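Local coordinates for protein P450 epoxidase (Sorangium cellulosum, PDB 1Q5D) that belongs to the cytochrome P450 family of haem proteins and carries a protoporphyrin IX haem next to a second bound ligand, at residues 53-58 with 338-343; 297-302 with 329-334. One frame throughout, in Å; residues are numbered along the deposited sequence.

Interaction 1 of 2, residues 53-58 with 338-343; sequences TRYHDV and TVFSRP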
loop_
_atom_site.group_PDB
_atom_site.type_symbol
_atom_site.label_atom_id
_atom_site.label_comp_id
_atom_site.label_asym_id
_atom_site.label_seq_id
_atom_site.Cartn_x
_atom_site.Cartn_y
_atom_site.Cartn_z
ATOM N N THR A 53 3.980 17.306 -9.207
ATOM C CA THR A 53 2.805 17.686 -8.436
ATOM C C THR A 53 1.450 17.575 -9.140
ATOM O O THR A 53 0.431 17.667 -8.480
ATOM C CB THR A 53 2.933 19.135 -7.965
ATOM O OG1 THR A 53 3.145 19.982 -9.110
ATOM C CG2 THR A 53 4.188 19.331 -7.104
ATOM N N ARG A 54 1.427 17.431 -10.462
ATOM C CA ARG A 54 0.155 17.518 -11.179
ATOM C C ARG A 54 -0.286 16.198 -11.827
ATOM O O ARG A 54 0.534 15.417 -12.296
ATOM C CB ARG A 54 0.206 18.648 -12.212
ATOM C CG ARG A 54 0.360 20.026 -11.564
ATOM C CD ARG A 54 0.766 21.154 -12.527
ATOM N NE ARG A 54 1.051 22.383 -11.789
ATOM C CZ ARG A 54 1.463 23.515 -12.349
ATOM N NH1 ARG A 54 1.653 23.576 -13.667
ATOM N NH2 ARG A 54 1.695 24.578 -11.587
ATOM N N TYR A 55 -1.591 15.952 -11.831
ATOM C CA TYR A 55 -2.109 14.686 -12.354
ATOM C C TYR A 55 -1.508 14.259 -13.694
ATOM O O TYR A 55 -0.971 13.159 -13.823
ATOM C CB TYR A 55 -3.636 14.711 -12.458
ATOM C CG TYR A 55 -4.192 13.369 -12.871
ATOM C CD1 TYR A 55 -4.676 12.476 -11.914
ATOM C CD2 TYR A 55 -4.222 12.981 -14.219
ATOM C CE1 TYR A 55 -5.190 11.238 -12.285
ATOM C CE2 TYR A 55 -4.733 11.736 -14.599
ATOM C CZ TYR A 55 -5.220 10.876 -13.629
ATOM O OH TYR A 55 -5.722 9.636 -13.984
ATOM N N HIS A 56 -1.578 15.122 -14.703
ATOM C CA HIS A 56 -1.196 14.687 -16.050
ATOM C C HIS A 56 0.271 14.327 -16.178
ATOM O O HIS A 56 0.626 13.399 -16.910
ATOM C CB HIS A 56 -1.626 15.697 -17.113
ATOM C CG HIS A 56 -3.083 15.606 -17.450
ATOM N ND1 HIS A 56 -4.007 16.541 -17.032
ATOM C CD2 HIS A 56 -3.781 14.661 -18.125
ATOM C CE1 HIS A 56 -5.209 16.187 -17.453
ATOM N NE2 HIS A 56 -5.100 15.050 -18.117
ATOM N N ASP A 57 1.124 15.048 -15.456
ATOM C CA ASP A 57 2.547 14.739 -15.462
ATOM C C ASP A 57 2.812 13.445 -14.687
ATOM O O ASP A 57 3.577 12.589 -15.125
ATOM C CB ASP A 57 3.351 15.902 -14.871
ATOM C CG ASP A 57 3.027 17.225 -15.540
ATOM O OD1 ASP A 57 3.142 17.287 -16.779
ATOM O OD2 ASP A 57 2.629 18.237 -14.924
ATOM N N VAL A 58 2.180 13.314 -13.527
ATOM C CA VAL A 58 2.275 12.084 -12.738
ATOM C C VAL A 58 1.786 10.862 -13.537
ATOM O O VAL A 58 2.482 9.844 -13.650
ATOM C CB VAL A 58 1.469 12.221 -11.439
ATOM C CG1 VAL A 58 1.276 10.878 -10.784
ATOM C CG2 VAL A 58 2.170 13.184 -10.482
ATOM N N THR A 338 -8.151 20.062 -12.427
ATOM C CA THR A 338 -8.372 19.912 -13.855
ATOM C C THR A 338 -8.832 18.498 -14.186
ATOM O O THR A 338 -9.199 18.213 -15.320
ATOM C CB THR A 338 -7.127 20.288 -14.675
ATOM O OG1 THR A 338 -6.071 19.357 -14.415
ATOM C CG2 THR A 338 -6.565 21.627 -14.217
ATOM N N VAL A 339 -8.833 17.616 -13.188
ATOM C CA VAL A 339 -9.178 16.220 -13.439
ATOM C C VAL A 339 -10.381 15.756 -12.619
ATOM O O VAL A 339 -11.253 15.054 -13.125
ATOM C CB VAL A 339 -7.964 15.290 -13.223
ATOM C CG1 VAL A 339 -8.387 13.834 -13.268
ATOM C CG2 VAL A 339 -6.894 15.559 -14.278
ATOM N N PHE A 340 -10.428 16.142 -11.352
ATOM C CA PHE A 340 -11.562 15.820 -10.499
ATOM C C PHE A 340 -12.262 17.119 -10.146
ATOM O O PHE A 340 -11.631 18.033 -9.623
ATOM C CB PHE A 340 -11.109 15.086 -9.220
ATOM C CG PHE A 340 -10.196 13.909 -9.482
ATOM C CD1 PHE A 340 -10.726 12.651 -9.761
ATOM C CD2 PHE A 340 -8.817 14.061 -9.460
ATOM C CE1 PHE A 340 -9.909 11.580 -10.012
ATOM C CE2 PHE A 340 -7.979 12.994 -9.731
ATOM C CZ PHE A 340 -8.530 11.739 -9.999
ATOM N N SER A 341 -13.558 17.205 -10.447
ATOM C CA SER A 341 -14.350 18.385 -10.118
ATOM C C SER A 341 -14.633 18.414 -8.639
ATOM O O SER A 341 -14.869 17.368 -8.033
ATOM C CB SER A 341 -15.681 18.375 -10.880
ATOM O OG SER A 341 -15.463 18.693 -12.240
ATOM N N ARG A 342 -14.633 19.614 -8.062
ATOM C CA ARG A 342 -14.741 19.774 -6.622
ATOM C C ARG A 342 -13.775 18.812 -5.920
ATOM O O ARG A 342 -14.189 18.011 -5.079
ATOM C CB ARG A 342 -16.175 19.528 -6.148
ATOM C CG ARG A 342 -17.210 20.471 -6.773
ATOM C CD ARG A 342 -18.582 20.375 -6.134
ATOM N NE ARG A 342 -18.880 18.995 -5.771
ATOM C CZ ARG A 342 -19.755 18.635 -4.843
ATOM N NH1 ARG A 342 -20.442 19.556 -4.184
ATOM N NH2 ARG A 342 -19.943 17.348 -4.573
ATOM N N PRO A 343 -12.492 18.927 -6.248
ATOM C CA PRO A 343 -11.492 17.929 -5.836
ATOM C C PRO A 343 -11.313 17.864 -4.319
ATOM O O PRO A 343 -10.883 16.833 -3.806
ATOM C CB PRO A 343 -10.207 18.392 -6.546
ATOM C CG PRO A 343 -10.399 19.873 -6.801
ATOM C CD PRO A 343 -11.897 20.043 -7.014
#
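V339 and F340 pack on Y55 at the edge of the cytochrome P450 fold, where helix 55-62 begins two residues after strand 49-52 and the loop beyond helix 330-333 passes by. The principal element is a CH-pi contact: V339 CG1 stands 4.1 Å from the centroid of the Y55 ring and 5° off its normal, so the methyl rests over the middle of one face. Valine suits the place because it forks at CB. With CG1 anti to the backbone N (chi1 171°), its twin CG2 reaches Y55 CD2 at 3.7 Å and H56 CE1 at 3.6 Å, and this one methyl meets two rings. The two aromatic rings, Y55 and F340, meet obliquely, their planes at 79°, with Y55 CD1 4.0 Å from F340 CE2. V339 CG1 also lies above the F340 ring toward its rim, filling the angle between the two aromatics. Polar support comes from neighbours. D336 bonds through OD2 to Y55 N at the helix start and through OD1 to T338 OG1, joining both segments by one carboxylate. The Y55 hydroxyl continues past the apolar contact to A354 O, and the F340 ring makes a cation-pi contact with R296. Toward solvent, H56 ND1 comes only to 4.4 Å from T338 OG1, which lies at the edge of the imidazole near its plane.

Interaction 2 of 2, residues 297-302 with 329-334; sequences FDNILR and LIPSAL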
loop_
_atom_site.group_PDB
_atom_site.type_symbol
_atom_site.label_atom_id
_atom_site.label_comp_id
_atom_site.label_asym_id
_atom_site.label_seq_id
_atom_site.Cartn_x
_atom_site.Cartn_y
_atom_site.Cartn_z
ATOM N N PHE A 297 -9.536 10.976 -2.478
ATOM C CA PHE A 297 -9.718 12.213 -1.730
ATOM C C PHE A 297 -8.638 12.365 -0.658
ATOM O O PHE A 297 -8.125 13.474 -0.428
ATOM C CB PHE A 297 -11.087 12.217 -1.045
ATOM C CG PHE A 297 -11.265 13.316 -0.024
ATOM C CD1 PHE A 297 -11.322 14.643 -0.416
ATOM C CD2 PHE A 297 -11.415 13.019 1.323
ATOM C CE1 PHE A 297 -11.489 15.656 0.512
ATOM C CE2 PHE A 297 -11.591 14.028 2.256
ATOM C CZ PHE A 297 -11.633 15.348 1.856
ATOM N N ASP A 298 -8.290 11.252 -0.025
ATOM C CA ASP A 298 -7.385 11.290 1.129
ATOM C C ASP A 298 -6.341 10.199 1.035
ATOM O O ASP A 298 -6.304 9.282 1.864
ATOM C CB ASP A 298 -8.205 11.127 2.404
ATOM C CG ASP A 298 -7.520 11.710 3.627
ATOM O OD1 ASP A 298 -6.466 12.379 3.511
ATOM O OD2 ASP A 298 -8.004 11.531 4.757
ATOM N N ASN A 299 -5.499 10.288 0.016
ATOM C CA ASN A 299 -4.581 9.221 -0.286
ATOM C C ASN A 299 -3.654 8.957 0.890
ATOM O O ASN A 299 -3.140 9.907 1.513
ATOM C CB ASN A 299 -3.742 9.563 -1.509
ATOM C CG ASN A 299 -2.945 8.384 -1.991
ATOM O OD1 ASN A 299 -1.725 8.295 -1.755
ATOM N ND2 ASN A 299 -3.629 7.448 -2.672
ATOM N N ILE A 300 -3.446 7.674 1.177
ATOM C CA ILE A 300 -2.648 7.240 2.329
ATOM C C ILE A 300 -1.141 7.441 2.193
ATOM O O ILE A 300 -0.397 7.292 3.191
ATOM C CB ILE A 300 -2.889 5.731 2.625
ATOM C CG1 ILE A 300 -2.421 4.884 1.433
ATOM C CG2 ILE A 300 -4.340 5.478 3.065
ATOM C CD1 ILE A 300 -2.335 3.353 1.679
ATOM N N LEU A 301 -0.672 7.725 0.987
ATOM C CA LEU A 301 0.762 7.897 0.762
ATOM C C LEU A 301 1.208 9.278 1.235
ATOM O O LEU A 301 0.561 10.278 0.930
ATOM C CB LEU A 301 1.129 7.732 -0.709
ATOM C CG LEU A 301 0.958 6.312 -1.264
ATOM C CD1 LEU A 301 1.330 6.206 -2.750
ATOM C CD2 LEU A 301 1.828 5.373 -0.411
ATOM N N ARG A 302 2.307 9.309 1.987
ATOM C CA ARG A 302 2.902 10.569 2.483
ATOM C C ARG A 302 3.420 11.419 1.338
ATOM O O ARG A 302 3.176 12.633 1.267
ATOM C CB ARG A 302 4.080 10.239 3.408
ATOM C CG ARG A 302 4.730 11.472 4.076
ATOM C CD ARG A 302 5.758 11.096 5.149
ATOM N NE ARG A 302 5.112 10.385 6.238
ATOM C CZ ARG A 302 4.565 10.966 7.302
ATOM N NH1 ARG A 302 4.603 12.291 7.453
ATOM N NH2 ARG A 302 3.987 10.211 8.227
ATOM N N LEU A 329 4.030 12.794 -6.763
ATOM C CA LEU A 329 3.307 13.248 -5.566
ATOM C C LEU A 329 1.827 12.876 -5.615
ATOM O O LEU A 329 0.978 13.712 -5.919
ATOM C CB LEU A 329 3.487 14.763 -5.338
ATOM C CG LEU A 329 3.066 15.360 -3.993
ATOM C CD1 LEU A 329 3.726 14.649 -2.777
ATOM C CD2 LEU A 329 3.337 16.888 -3.932
ATOM N N ILE A 330 1.525 11.624 -5.262
ATOM C CA ILE A 330 0.185 11.064 -5.441
ATOM C C ILE A 330 -0.964 11.804 -4.777
ATOM O O ILE A 330 -1.972 12.042 -5.427
ATOM C CB ILE A 330 0.142 9.555 -5.055
ATOM C CG1 ILE A 330 1.151 8.738 -5.871
ATOM C CG2 ILE A 330 -1.268 9.006 -5.172
ATOM C CD1 ILE A 330 1.013 8.838 -7.356
ATOM N N PRO A 331 -0.861 12.145 -3.492
ATOM C CA PRO A 331 -1.957 12.845 -2.819
ATOM C C PRO A 331 -2.230 14.203 -3.453
ATOM O O PRO A 331 -3.340 14.697 -3.343
ATOM C CB PRO A 331 -1.445 13.032 -1.384
ATOM C CG PRO A 331 -0.354 12.071 -1.256
ATOM C CD PRO A 331 0.275 11.889 -2.589
ATOM N N SER A 332 -1.227 14.770 -4.110
ATOM C CA SER A 332 -1.378 16.047 -4.796
ATOM C C SER A 332 -2.069 15.877 -6.149
ATOM O O SER A 332 -3.056 16.549 -6.448
ATOM C CB SER A 332 -0.017 16.699 -5.023
ATOM O OG SER A 332 -0.182 17.927 -5.746
ATOM N N ALA A 333 -1.532 14.983 -6.959
ATOM C CA ALA A 333 -2.110 14.698 -8.265
ATOM C C ALA A 333 -3.596 14.347 -8.111
ATOM O O ALA A 333 -4.408 14.664 -8.979
ATOM C CB ALA A 333 -1.332 13.546 -8.936
ATOM N N LEU A 334 -3.957 13.722 -6.992
ATOM C CA LEU A 334 -5.323 13.252 -6.814
ATOM C C LEU A 334 -6.225 14.355 -6.308
ATOM O O LEU A 334 -7.430 14.151 -6.177
ATOM C CB LEU A 334 -5.379 12.006 -5.909
ATOM C CG LEU A 334 -4.648 10.794 -6.507
ATOM C CD1 LEU A 334 -4.918 9.502 -5.748
ATOM C CD2 LEU A 334 -4.976 10.612 -7.996
HETATM O O HOH W 1 -5.481 12.531 -2.182
#
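The chain leaving helix 287-297 passes helix 330-333 most closely at N299 and P331, whose CA atoms are 5.1 Å apart. N299 has its CG anti to the backbone N (chi1 -170°), which lays the amide against the helix start while OD1 turns back to accept L301 N at 3.0 Å, an Asx turn. That bond is fairly straight, 152° at the hydrogen, though the donor sits well above the carbonyl plane. With ND2 given to L295 O, the amide is held at both ends, and asparagine can supply both acceptor and donor in this buried spot. Apolar branches pack round it: I330 CG2 lies 3.5 Å from N299 OD1, and L334 CD1 is 3.9 Å from N299 ND2. L301 joins through CD1, 4.0 Å from I330 CG1, and its side chain also touches the bound EPB. P331 is at home in a first helical turn, where its missing N-H costs no bond. Its CG presses to 3.0 Å from L301 O, a tight contact with a buried carbonyl that has no hydrogen-bond partner in the model. A water bridges the backbones, accepting from N299 N and donating to P331 O. On the flanks, P331 packs against F29 and I32 of helix 29-38, I330 meets V58 of helix 55-62, I300 touches helix 257-272, and L329 pairs with L52 of strand 49-52.

How the interactions relate
From the N terminus, the chain first supplies 53-58, leaving strand 49-52 to start helix 55-62. It then runs through most of the helical domain before 297-302, at the end of helix 287-297. Strand 304-309, the small hairpin 313-320 and strand 325-329 lead into 329-334, where interaction 2 closes a short loop of 26 residues. Soon after, 338-343 returns to 53-58, so interaction 1 closes a loop of 279 residues within which interaction 2 is nested. The contacts adjoin: S332 OG lies 2.8 Å from T53 O, a probable hydrogen bond, and V58 packs on A333. Together they tie helix 55-62 to the loop after helix 330-333, and helix 330-333 to the segment that follows helix 287-297.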